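Local structure of UDP-glucose 4-epimerase (Campylobacter jejuni subsp. jejuni serotype O:2, 7K3P) at residues F94-E99 and M112-N117; S136-T141 and N160-S165. The protein probably interconverts UDP-glucose and UDP-galactose, and their N-acetylated counterparts, by inverting the sugar at C4 with a bound NAD cofactor. The protein carries 2 engineered substitutions. One frame throughout, in Å; residues are numbered along the deposited sequence.

Contact 1: residues F94-E99 and M112-N117; sequences FAASIE and MNNTVN. With NAD (nicotinamide-adenine-dinucleotide), chain C.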
ATOM      1  N   PHE A  94     -11.679  -7.217 -11.354  1.00 21.35           N
ATOM      2  CA  PHE A  94     -10.645  -7.310 -12.387  1.00 22.26           C
ATOM      3  C   PHE A  94     -10.022  -5.953 -12.748  1.00 26.00           C
ATOM      4  O   PHE A  94      -8.911  -5.904 -13.294  1.00 20.23           O
ATOM      5  CB  PHE A  94     -11.233  -7.847 -13.697  1.00 23.88           C
ATOM      6  CG  PHE A  94     -11.640  -9.295 -13.655  1.00 29.24           C
ATOM      7  CD1 PHE A  94     -10.690 -10.309 -13.749  1.00 26.66           C
ATOM      8  CD2 PHE A  94     -12.980  -9.640 -13.572  1.00 27.45           C
ATOM      9  CE1 PHE A  94     -11.076 -11.649 -13.726  1.00 27.96           C
ATOM     10  CE2 PHE A  94     -13.377 -10.970 -13.543  1.00 27.22           C
ATOM     11  CZ  PHE A  94     -12.426 -11.979 -13.629  1.00 25.08           C
ATOM     12  N   ALA A  95     -10.770  -4.867 -12.537  1.00 23.66           N
ATOM     13  CA  ALA A  95     -10.351  -3.542 -13.011  1.00 24.19           C
ATOM     14  C   ALA A  95      -9.000  -3.135 -12.424  1.00 20.23           C
ATOM     15  O   ALA A  95      -8.805  -3.142 -11.204  1.00 18.61           O
ATOM     16  CB  ALA A  95     -11.417  -2.483 -12.683  1.00 25.04           C
ATOM     17  N   ALA A  96      -8.068  -2.779 -13.304  1.00 23.93           N
ATOM     18  CA  ALA A  96      -6.741  -2.354 -12.892  1.00 24.42           C
ATOM     19  C   ALA A  96      -5.958  -1.935 -14.126  1.00 22.22           C
ATOM     20  O   ALA A  96      -6.401  -2.183 -15.247  1.00 23.81           O
ATOM     21  CB  ALA A  96      -6.018  -3.510 -12.185  1.00 23.00           C
ATOM     22  N   SER A  97      -4.791  -1.319 -13.906  1.00 22.28           N
ATOM     23  CA  SER A  97      -3.774  -1.176 -14.944  1.00 21.81           C
ATOM     24  C   SER A  97      -2.801  -2.337 -14.754  1.00 24.00           C
ATOM     25  O   SER A  97      -2.513  -2.708 -13.612  1.00 23.11           O
ATOM     26  CB  SER A  97      -3.044   0.163 -14.798  1.00 24.59           C
ATOM     27  OG  SER A  97      -3.957   1.235 -14.864  1.00 25.86           O
ATOM     28  N   ILE A  98      -2.291  -2.916 -15.843  1.00 22.03           N
ATOM     29  CA  ILE A  98      -1.674  -4.245 -15.735  1.00 25.73           C
ATOM     30  C   ILE A  98      -0.272  -4.425 -16.346  1.00 27.13           C
ATOM     31  O   ILE A  98       0.208  -5.552 -16.422  1.00 29.31           O
ATOM     32  CB  ILE A  98      -2.587  -5.325 -16.361  1.00 26.43           C
ATOM     33  CG1 ILE A  98      -2.509  -5.250 -17.896  1.00 27.52           C
ATOM     34  CG2 ILE A  98      -4.030  -5.178 -15.836  1.00 26.79           C
ATOM     35  CD1 ILE A  98      -3.297  -6.330 -18.642  1.00 29.95           C
ATOM     36  N   GLU A  99       0.372  -3.341 -16.772  1.00 27.14           N
ATOM     37  CA  GLU A  99       1.650  -3.439 -17.492  1.00 34.25           C
ATOM     38  C   GLU A  99       2.848  -3.046 -16.623  1.00 31.54           C
ATOM     39  O   GLU A  99       3.044  -1.856 -16.315  1.00 28.32           O
ATOM     40  CB  GLU A  99       1.627  -2.563 -18.756  1.00 30.38           C
ATOM     41  CG  GLU A  99       0.331  -2.677 -19.559  1.00 38.63           C
ATOM     42  CD  GLU A  99       0.554  -2.832 -21.051  1.00 40.53           C
ATOM     43  OE1 GLU A  99       1.617  -3.351 -21.453  1.00 40.59           O
ATOM     44  OE2 GLU A  99      -0.343  -2.437 -21.827  1.00 38.09           O
ATOM     45  N   MET A 112      -2.680   4.831  -8.151  1.00 20.49           N
ATOM     46  CA  MET A 112      -4.006   5.451  -8.215  1.00 21.74           C
ATOM     47  C   MET A 112      -5.051   4.474  -8.752  1.00 20.89           C
ATOM     48  O   MET A 112      -6.081   4.270  -8.127  1.00 21.57           O
ATOM     49  CB  MET A 112      -3.996   6.725  -9.076  1.00 21.65           C
ATOM     50  CG  MET A 112      -3.233   7.885  -8.441  1.00 22.64           C
ATOM     51  SD  MET A 112      -3.920   8.470  -6.873  1.00 24.23           S
ATOM     52  CE  MET A 112      -5.399   9.310  -7.439  1.00 21.40           C
ATOM     53  N   ASN A 113      -4.792   3.877  -9.908  1.00 20.44           N
ATOM     54  CA  ASN A 113      -5.827   3.089 -10.560  1.00 24.49           C
ATOM     55  C   ASN A 113      -5.994   1.709  -9.921  1.00 22.71           C
ATOM     56  O   ASN A 113      -7.082   1.128  -9.926  1.00 19.44           O
ATOM     57  CB  ASN A 113      -5.565   2.956 -12.058  1.00 21.72           C
ATOM     58  CG  ASN A 113      -6.827   2.581 -12.829  1.00 23.55           C
ATOM     59  OD1 ASN A 113      -7.906   3.139 -12.588  1.00 22.94           O
ATOM     60  ND2 ASN A 113      -6.704   1.624 -13.745  1.00 21.93           N
ATOM     61  N   ASN A 114      -4.916   1.201  -9.344  1.00 21.26           N
ATOM     62  CA  ASN A 114      -4.987  -0.083  -8.660  1.00 22.57           C
ATOM     63  C   ASN A 114      -5.242   0.078  -7.159  1.00 20.95           C
ATOM     64  O   ASN A 114      -6.364  -0.100  -6.700  1.00 20.48           O
ATOM     65  CB  ASN A 114      -3.724  -0.897  -8.961  1.00 22.19           C
ATOM     66  CG  ASN A 114      -3.580  -1.209 -10.439  1.00 21.56           C
ATOM     67  OD1 ASN A 114      -4.468  -0.895 -11.244  1.00 22.85           O
ATOM     68  ND2 ASN A 114      -2.470  -1.843 -10.810  1.00 21.34           N
ATOM     69  N   THR A 115      -4.220   0.460  -6.403  1.00 19.21           N
ATOM     70  CA  THR A 115      -4.324   0.512  -4.943  1.00 19.27           C
ATOM     71  C   THR A 115      -5.389   1.478  -4.403  1.00 22.75           C
ATOM     72  O   THR A 115      -6.162   1.136  -3.498  1.00 19.39           O
ATOM     73  CB  THR A 115      -2.973   0.894  -4.335  1.00 20.61           C
ATOM     74  OG1 THR A 115      -1.939   0.105  -4.957  1.00 21.12           O
ATOM     75  CG2 THR A 115      -2.978   0.669  -2.849  1.00 16.75           C
ATOM     76  N   VAL A 116      -5.415   2.697  -4.931  1.00 20.75           N
ATOM     77  CA  VAL A 116      -6.363   3.694  -4.436  1.00 18.78           C
ATOM     78  C   VAL A 116      -7.808   3.322  -4.771  1.00 16.28           C
ATOM     79  O   VAL A 116      -8.665   3.322  -3.894  1.00 20.98           O
ATOM     80  CB  VAL A 116      -6.022   5.110  -4.950  1.00 21.53           C
ATOM     81  CG1 VAL A 116      -7.200   6.059  -4.753  1.00 19.00           C
ATOM     82  CG2 VAL A 116      -4.789   5.645  -4.227  1.00 18.49           C
ATOM     83  N   ASN A 117      -8.079   3.020  -6.034  1.00 16.87           N
ATOM     84  CA  ASN A 117      -9.438   2.677  -6.439  1.00 22.06           C
ATOM     85  C   ASN A 117      -9.911   1.431  -5.717  1.00 22.69           C
ATOM     86  O   ASN A 117     -11.082   1.321  -5.328  1.00 18.24           O
ATOM     87  CB  ASN A 117      -9.530   2.471  -7.958  1.00 17.96           C
ATOM     88  CG  ASN A 117      -9.524   3.784  -8.714  1.00 21.08           C
ATOM     89  OD1 ASN A 117      -9.665   4.826  -8.103  1.00 20.56           O
ATOM     90  ND2 ASN A 117      -9.355   3.738 -10.037  1.00 20.14           N
TER
HETATM   91  PA  NAD C 401      -7.855  -5.660 -19.030  1.00 29.33           P
HETATM   92  O1A NAD C 401      -7.206  -4.321 -19.286  1.00 28.16           O
HETATM   93  O2A NAD C 401      -8.313  -6.287 -20.316  1.00 26.60           O
HETATM   94  O5B NAD C 401      -9.128  -5.504 -18.110  1.00 25.58           O
HETATM   95  C5B NAD C 401      -9.194  -4.394 -17.262  1.00 24.45           C
HETATM   96  C4B NAD C 401     -10.547  -3.804 -17.332  1.00 27.93           C
HETATM   97  O4B NAD C 401     -10.789  -2.930 -16.267  1.00 26.74           O
HETATM   98  C3B NAD C 401     -10.742  -3.001 -18.655  1.00 26.44           C
HETATM   99  O3B NAD C 401     -11.920  -3.349 -19.478  1.00 28.24           O
HETATM  100  C2B NAD C 401     -10.630  -1.529 -18.191  1.00 32.66           C
HETATM  101  O2B NAD C 401     -11.336  -0.660 -18.970  1.00 30.20           O
HETATM  102  C1B NAD C 401     -11.180  -1.665 -16.807  1.00 23.95           C
HETATM  103  N9A NAD C 401     -10.774  -0.557 -15.928  1.00 28.04           N
HETATM  104  C8A NAD C 401      -9.514  -0.150 -15.671  1.00 25.57           C
HETATM  105  N7A NAD C 401      -9.522   0.903 -14.840  1.00 26.37           N
HETATM  106  C5A NAD C 401     -10.789   1.207 -14.531  1.00 24.41           C
HETATM  107  C6A NAD C 401     -11.400   2.189 -13.735  1.00 23.43           C
HETATM  108  N6A NAD C 401     -10.587   3.140 -13.014  1.00 23.86           N
HETATM  109  N1A NAD C 401     -12.743   2.223 -13.619  1.00 24.00           N
HETATM  110  C2A NAD C 401     -13.532   1.350 -14.269  1.00 23.77           C
HETATM  111  N3A NAD C 401     -12.977   0.384 -15.073  1.00 26.21           N
HETATM  112  C4A NAD C 401     -11.623   0.289 -15.217  1.00 25.16           C
HETATM  113  O3  NAD C 401      -6.792  -6.576 -18.283  1.00 30.54           O
HETATM  114  PN  NAD C 401      -6.969  -8.129 -18.071  1.00 27.67           P
HETATM  115  O1N NAD C 401      -8.390  -8.555 -18.396  1.00 25.34           O
HETATM  116  O2N NAD C 401      -5.993  -8.824 -18.972  1.00 29.26           O
HETATM  117  O5D NAD C 401      -6.636  -8.448 -16.559  1.00 27.37           O
HETATM  118  C5D NAD C 401      -7.625  -8.191 -15.590  1.00 23.74           C
HETATM  119  C4D NAD C 401      -7.088  -8.385 -14.182  1.00 24.24           C
HETATM  120  O4D NAD C 401      -6.379  -9.599 -14.067  1.00 24.58           O
HETATM  121  C3D NAD C 401      -6.227  -7.234 -13.672  1.00 18.67           C
HETATM  122  O3D NAD C 401      -6.495  -7.012 -12.346  1.00 21.38           O
HETATM  123  C2D NAD C 401      -4.841  -7.718 -13.749  1.00 25.96           C
HETATM  124  O2D NAD C 401      -3.981  -7.118 -12.854  1.00 23.72           O
HETATM  125  C1D NAD C 401      -5.047  -9.242 -13.534  1.00 24.81           C
HETATM  126  N1N NAD C 401      -3.934 -10.131 -14.107  1.00 27.85           N
HETATM  127  C2N NAD C 401      -3.858 -10.186 -15.485  1.00 23.39           C
HETATM  128  C3N NAD C 401      -2.878 -10.976 -16.077  1.00 25.03           C
HETATM  129  C7N NAD C 401      -2.784 -11.044 -17.580  1.00 28.34           C
HETATM  130  O7N NAD C 401      -3.531 -10.400 -18.301  1.00 29.93           O
HETATM  131  N7N NAD C 401      -1.786 -11.875 -18.166  1.00 24.02           N
HETATM  132  C4N NAD C 401      -2.007 -11.698 -15.283  1.00 23.56           C
HETATM  133  C5N NAD C 401      -2.093 -11.636 -13.911  1.00 23.02           C
HETATM  134  C6N NAD C 401      -3.071 -10.841 -13.297  1.00 24.20           C
HETATM  135  O   HOH W   1      -8.048  -1.444  -9.249  1.00 23.99           O
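The flat carboxamide of Asn114 meets the backbone of Ser97 with its polar edge, and that of Asn113 holds the same residue's hydroxyl from slightly off its own plane. In Asn114 the pairing is two-pronged: OD1 accepts from Ser97 N at 2.7 Å, in the carbonyl plane and on a lone pair, while ND2 donates to Ser97 O, only 7° out of the amide plane. Two bonds to one residue fix the rotation of the amide, and Ser165 OG takes a further bond from ND2. The CB of Ala96 packs close to Asn114 OD1.

Asn113 swings its CG anti to the backbone N (chi1 -160°), and the amide reaches both the loop and the cofactor. Its ND2 donates to Ser97 OG, with the hydroxyl 21° out of the amide plane. The same ND2 donates to NAD N7A, and Asn113 OD1 accepts from NAD N6A at 2.7 Å. The adenine is thus read along its N6-N7 edge. This is the NAD-binding Rossmann fold of the epimerase family, in which the loop after strand 90-93 runs along the dinucleotide. Phe94 O accepts from the ribose hydroxyl NAD O3D, and the Phe94 ring turns an edge toward NAD C4D. A water bridges Ala95 O and Asn113 O, while Ile98 CG2 packs against NAD C2D at 3.4 Å.

Contact 2: residues S136-T141 and N160-S165; sequences SSTAAT and NPYGRS. With NAD (nicotinamide-adenine-dinucleotide), chain C.
Tyr162, Gly163 and Ala140 bury the most surface where helix 161-179 begins against the loop 136-141, and no hydrogen bond crosses between the two segments: the fit is one of shape. The Tyr162 ring runs alongside the loop; with CG anti to the backbone N (chi1 168°), it extends until its OH reaches NAD O2D. Ala140 CB lies obliquely against it, 4.1 Å from Tyr162 CD2. Farther along the ring, Thr138 approaches from the opposite direction, with Thr138 CB 3.7 Å from Tyr162 OH.

At Gly163 the backbones come close, its CA 4.8 Å from the CA of Ala140. Gly163 CA also sits 3.9 Å from Ala140 CB, and Thr141 CG2 touches Gly163 O.

Each segment is stiffened from within. Thr138 OG1 accepts from Ala140 N, forming an ST turn, and Thr138 O is gripped twice, by Thr141 N and by Thr141 OG1. In the other segment, Asn160 N-caps the helix: its OD1 accepts from Gly163 N at 2.8 Å, with the donor tilted 28° from the carbonyl plane.

Tyr162 and Lys166, one helical turn apart, match the YxxxK motif of short-chain dehydrogenases and epimerases. Tyr162 OH shares a hydrogen bond of 2.7 Å with NAD O2D, which lies at the ring edge and in its plane, and Lys166 is also bonded to NAD. The packing of Ala140 and Thr138 along the ring and this polar bond at its end together hold the phenol beside the nicotinamide ribose, consistent with the tyrosine's family role in proton transfer at the sugar.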
ATOM      1  N   SER A 136      -8.503 -10.208  -8.311  1.00 19.30           N
ATOM      2  CA  SER A 136      -7.476 -10.611  -9.252  1.00 22.45           C
ATOM      3  C   SER A 136      -6.158  -9.952  -8.857  1.00 27.07           C
ATOM      4  O   SER A 136      -5.926  -8.771  -9.181  1.00 24.71           O
ATOM      5  CB  SER A 136      -7.833 -10.168 -10.664  1.00 20.91           C
ATOM      6  OG  SER A 136      -9.103 -10.637 -11.036  1.00 33.62           O
ATOM      7  N   SER A 137      -5.305 -10.697  -8.152  1.00 20.04           N
ATOM      8  CA  SER A 137      -3.965 -10.206  -7.845  1.00 18.51           C
ATOM      9  C   SER A 137      -3.038 -10.738  -8.939  1.00 19.29           C
ATOM     10  O   SER A 137      -3.467 -10.904 -10.073  1.00 18.61           O
ATOM     11  CB  SER A 137      -3.531 -10.681  -6.468  1.00 19.13           C
ATOM     12  OG  SER A 137      -2.292 -10.108  -6.108  1.00 20.23           O
ATOM     13  N   THR A 138      -1.785 -11.032  -8.605  1.00 19.08           N
ATOM     14  CA  THR A 138      -0.817 -11.398  -9.642  1.00 19.56           C
ATOM     15  C   THR A 138       0.385 -12.119  -9.054  1.00 19.75           C
ATOM     16  O   THR A 138       0.724 -11.914  -7.896  1.00 20.53           O
ATOM     17  CB  THR A 138      -0.280 -10.144 -10.393  1.00 20.27           C
ATOM     18  OG1 THR A 138       0.833 -10.513 -11.232  1.00 22.48           O
ATOM     19  CG2 THR A 138       0.206  -9.077  -9.391  1.00 20.53           C
ATOM     20  N   ALA A 139       1.046 -12.944  -9.864  1.00 23.48           N
ATOM     21  CA  ALA A 139       2.300 -13.565  -9.416  1.00 23.32           C
ATOM     22  C   ALA A 139       3.414 -12.526  -9.231  1.00 22.81           C
ATOM     23  O   ALA A 139       4.397 -12.782  -8.542  1.00 22.00           O
ATOM     24  CB  ALA A 139       2.747 -14.674 -10.385  1.00 20.54           C
ATOM     25  N   ALA A 140       3.261 -11.348  -9.834  1.00 21.36           N
ATOM     26  CA  ALA A 140       4.218 -10.254  -9.604  1.00 23.77           C
ATOM     27  C   ALA A 140       4.379  -9.929  -8.112  1.00 26.19           C
ATOM     28  O   ALA A 140       5.384  -9.330  -7.699  1.00 26.00           O
ATOM     29  CB  ALA A 140       3.823  -8.978 -10.414  1.00 20.20           C
ATOM     30  N   THR A 141       3.403 -10.318  -7.290  1.00 23.15           N
ATOM     31  CA  THR A 141       3.549 -10.095  -5.859  1.00 22.52           C
ATOM     32  C   THR A 141       4.713 -10.898  -5.276  1.00 24.25           C
ATOM     33  O   THR A 141       5.247 -10.534  -4.231  1.00 25.21           O
ATOM     34  CB  THR A 141       2.278 -10.415  -5.063  1.00 24.28           C
ATOM     35  OG1 THR A 141       1.868 -11.770  -5.324  1.00 23.45           O
ATOM     36  CG2 THR A 141       1.158  -9.427  -5.429  1.00 20.21           C
ATOM     37  N   ASN A 160       8.456  -4.186  -8.742  1.00 25.47           N
ATOM     38  CA  ASN A 160       8.014  -3.055  -9.546  1.00 26.77           C
ATOM     39  C   ASN A 160       6.728  -2.472  -8.977  1.00 23.79           C
ATOM     40  O   ASN A 160       6.091  -3.095  -8.131  1.00 22.54           O
ATOM     41  CB  ASN A 160       7.839  -3.459 -11.008  1.00 27.50           C
ATOM     42  CG  ASN A 160       6.949  -4.667 -11.166  1.00 29.02           C
ATOM     43  OD1 ASN A 160       5.732  -4.585 -10.945  1.00 25.49           O
ATOM     44  ND2 ASN A 160       7.546  -5.804 -11.546  1.00 22.53           N
ATOM     45  N   PRO A 161       6.362  -1.255  -9.412  1.00 25.90           N
ATOM     46  CA  PRO A 161       5.189  -0.611  -8.812  1.00 22.48           C
ATOM     47  C   PRO A 161       3.892  -1.368  -9.111  1.00 25.34           C
ATOM     48  O   PRO A 161       2.990  -1.338  -8.268  1.00 24.43           O
ATOM     49  CB  PRO A 161       5.185   0.784  -9.455  1.00 25.56           C
ATOM     50  CG  PRO A 161       6.666   1.016  -9.868  1.00 25.50           C
ATOM     51  CD  PRO A 161       7.103  -0.355 -10.321  1.00 25.50           C
ATOM     52  N   TYR A 162       3.787  -2.025 -10.268  1.00 23.07           N
ATOM     53  CA  TYR A 162       2.602  -2.834 -10.534  1.00 25.26           C
ATOM     54  C   TYR A 162       2.461  -3.908  -9.459  1.00 22.79           C
ATOM     55  O   TYR A 162       1.407  -4.036  -8.830  1.00 22.71           O
ATOM     56  CB  TYR A 162       2.651  -3.477 -11.924  1.00 24.07           C
ATOM     57  CG  TYR A 162       1.592  -4.561 -12.141  1.00 25.52           C
ATOM     58  CD1 TYR A 162       0.234  -4.241 -12.204  1.00 22.97           C
ATOM     59  CD2 TYR A 162       1.954  -5.900 -12.279  1.00 22.96           C
ATOM     60  CE1 TYR A 162      -0.732  -5.220 -12.398  1.00 21.15           C
ATOM     61  CE2 TYR A 162       0.995  -6.888 -12.478  1.00 23.21           C
ATOM     62  CZ  TYR A 162      -0.341  -6.540 -12.543  1.00 22.38           C
ATOM     63  OH  TYR A 162      -1.273  -7.522 -12.751  1.00 23.73           O
ATOM     64  N   GLY A 163       3.527  -4.675  -9.234  1.00 22.84           N
ATOM     65  CA  GLY A 163       3.495  -5.721  -8.222  1.00 23.08           C
ATOM     66  C   GLY A 163       3.203  -5.196  -6.824  1.00 23.36           C
ATOM     67  O   GLY A 163       2.426  -5.804  -6.069  1.00 23.94           O
ATOM     68  N   ARG A 164       3.833  -4.079  -6.467  1.00 21.36           N
ATOM     69  CA  ARG A 164       3.586  -3.441  -5.177  1.00 20.07           C
ATOM     70  C   ARG A 164       2.147  -2.955  -5.050  1.00 22.31           C
ATOM     71  O   ARG A 164       1.552  -3.056  -3.975  1.00 20.74           O
ATOM     72  CB  ARG A 164       4.552  -2.262  -4.941  1.00 25.23           C
ATOM     73  CG  ARG A 164       5.971  -2.693  -4.593  1.00 26.84           C
ATOM     74  CD  ARG A 164       6.874  -1.528  -4.236  1.00 27.86           C
ATOM     75  NE  ARG A 164       7.474  -0.919  -5.417  1.00 30.13           N
ATOM     76  CZ  ARG A 164       8.566  -1.387  -6.023  1.00 35.08           C
ATOM     77  NH1 ARG A 164       9.156  -2.477  -5.554  1.00 31.15           N
ATOM     78  NH2 ARG A 164       9.066  -0.774  -7.100  1.00 29.23           N
ATOM     79  N   SER A 165       1.599  -2.409  -6.136  1.00 21.64           N
ATOM     80  CA  SER A 165       0.253  -1.829  -6.088  1.00 21.46           C
ATOM     81  C   SER A 165      -0.792  -2.910  -5.818  1.00 21.91           C
ATOM     82  O   SER A 165      -1.813  -2.655  -5.180  1.00 19.96           O
ATOM     83  CB  SER A 165      -0.086  -1.062  -7.382  1.00 17.68           C
ATOM     84  OG  SER A 165      -0.366  -1.923  -8.472  1.00 19.71           O
TER
HETATM   85  PA  NAD C 401      -7.855  -5.660 -19.030  1.00 29.33           P
HETATM   86  O1A NAD C 401      -7.206  -4.321 -19.286  1.00 28.16           O
HETATM   87  O2A NAD C 401      -8.313  -6.287 -20.316  1.00 26.60           O
HETATM   88  O5B NAD C 401      -9.128  -5.504 -18.110  1.00 25.58           O
HETATM   89  C5B NAD C 401      -9.194  -4.394 -17.262  1.00 24.45           C
HETATM   90  C4B NAD C 401     -10.547  -3.804 -17.332  1.00 27.93           C
HETATM   91  O4B NAD C 401     -10.789  -2.930 -16.267  1.00 26.74           O
HETATM   92  C3B NAD C 401     -10.742  -3.001 -18.655  1.00 26.44           C
HETATM   93  O3B NAD C 401     -11.920  -3.349 -19.478  1.00 28.24           O
HETATM   94  C2B NAD C 401     -10.630  -1.529 -18.191  1.00 32.66           C
HETATM   95  O2B NAD C 401     -11.336  -0.660 -18.970  1.00 30.20           O
HETATM   96  C1B NAD C 401     -11.180  -1.665 -16.807  1.00 23.95           C
HETATM   97  N9A NAD C 401     -10.774  -0.557 -15.928  1.00 28.04           N
HETATM   98  C8A NAD C 401      -9.514  -0.150 -15.671  1.00 25.57           C
HETATM   99  N7A NAD C 401      -9.522   0.903 -14.840  1.00 26.37           N
HETATM  100  C5A NAD C 401     -10.789   1.207 -14.531  1.00 24.41           C
HETATM  101  C6A NAD C 401     -11.400   2.189 -13.735  1.00 23.43           C
HETATM  102  N6A NAD C 401     -10.587   3.140 -13.014  1.00 23.86           N
HETATM  103  N1A NAD C 401     -12.743   2.223 -13.619  1.00 24.00           N
HETATM  104  C2A NAD C 401     -13.532   1.350 -14.269  1.00 23.77           C
HETATM  105  N3A NAD C 401     -12.977   0.384 -15.073  1.00 26.21           N
HETATM  106  C4A NAD C 401     -11.623   0.289 -15.217  1.00 25.16           C
HETATM  107  O3  NAD C 401      -6.792  -6.576 -18.283  1.00 30.54           O
HETATM  108  PN  NAD C 401      -6.969  -8.129 -18.071  1.00 27.67           P
HETATM  109  O1N NAD C 401      -8.390  -8.555 -18.396  1.00 25.34           O
HETATM  110  O2N NAD C 401      -5.993  -8.824 -18.972  1.00 29.26           O
HETATM  111  O5D NAD C 401      -6.636  -8.448 -16.559  1.00 27.37           O
HETATM  112  C5D NAD C 401      -7.625  -8.191 -15.590  1.00 23.74           C
HETATM  113  C4D NAD C 401      -7.088  -8.385 -14.182  1.00 24.24           C
HETATM  114  O4D NAD C 401      -6.379  -9.599 -14.067  1.00 24.58           O
HETATM  115  C3D NAD C 401      -6.227  -7.234 -13.672  1.00 18.67           C
HETATM  116  O3D NAD C 401      -6.495  -7.012 -12.346  1.00 21.38           O
HETATM  117  C2D NAD C 401      -4.841  -7.718 -13.749  1.00 25.96           C
HETATM  118  O2D NAD C 401      -3.981  -7.118 -12.854  1.00 23.72           O
HETATM  119  C1D NAD C 401      -5.047  -9.242 -13.534  1.00 24.81           C
HETATM  120  N1N NAD C 401      -3.934 -10.131 -14.107  1.00 27.85           N
HETATM  121  C2N NAD C 401      -3.858 -10.186 -15.485  1.00 23.39           C
HETATM  122  C3N NAD C 401      -2.878 -10.976 -16.077  1.00 25.03           C
HETATM  123  C7N NAD C 401      -2.784 -11.044 -17.580  1.00 28.34           C
HETATM  124  O7N NAD C 401      -3.531 -10.400 -18.301  1.00 29.93           O
HETATM  125  N7N NAD C 401      -1.786 -11.875 -18.166  1.00 24.02           N
HETATM  126  C4N NAD C 401      -2.007 -11.698 -15.283  1.00 23.56           C
HETATM  127  C5N NAD C 401      -2.093 -11.636 -13.911  1.00 23.02           C
HETATM  128  C6N NAD C 401      -3.071 -10.841 -13.297  1.00 24.20           C

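In the fold
From the N terminus, strand 90-93 leads into the loop 94-99; helix 100-105 and the start of helix 107-127 follow before contact 1 closes at 112-117. Contact 2 opens later, after strand 132-136, and closes at 160-165 across a mostly irregular excursion that includes strand 149-150. The two loops lie in series, neither nested nor crossed, yet the centres of the two contacts are about 10 Å apart. Helix 107-127 meets helix 161-179 through Thr115 OG1 and Ser165 O, 2.8 Å apart in a probable hydrogen bond, while Phe94 packs on Ser136 as neighbouring strands end. Together the contacts join the C-terminal ends of central strands of the parallel sheet to two helices that also touch the second subunit, around one NAD.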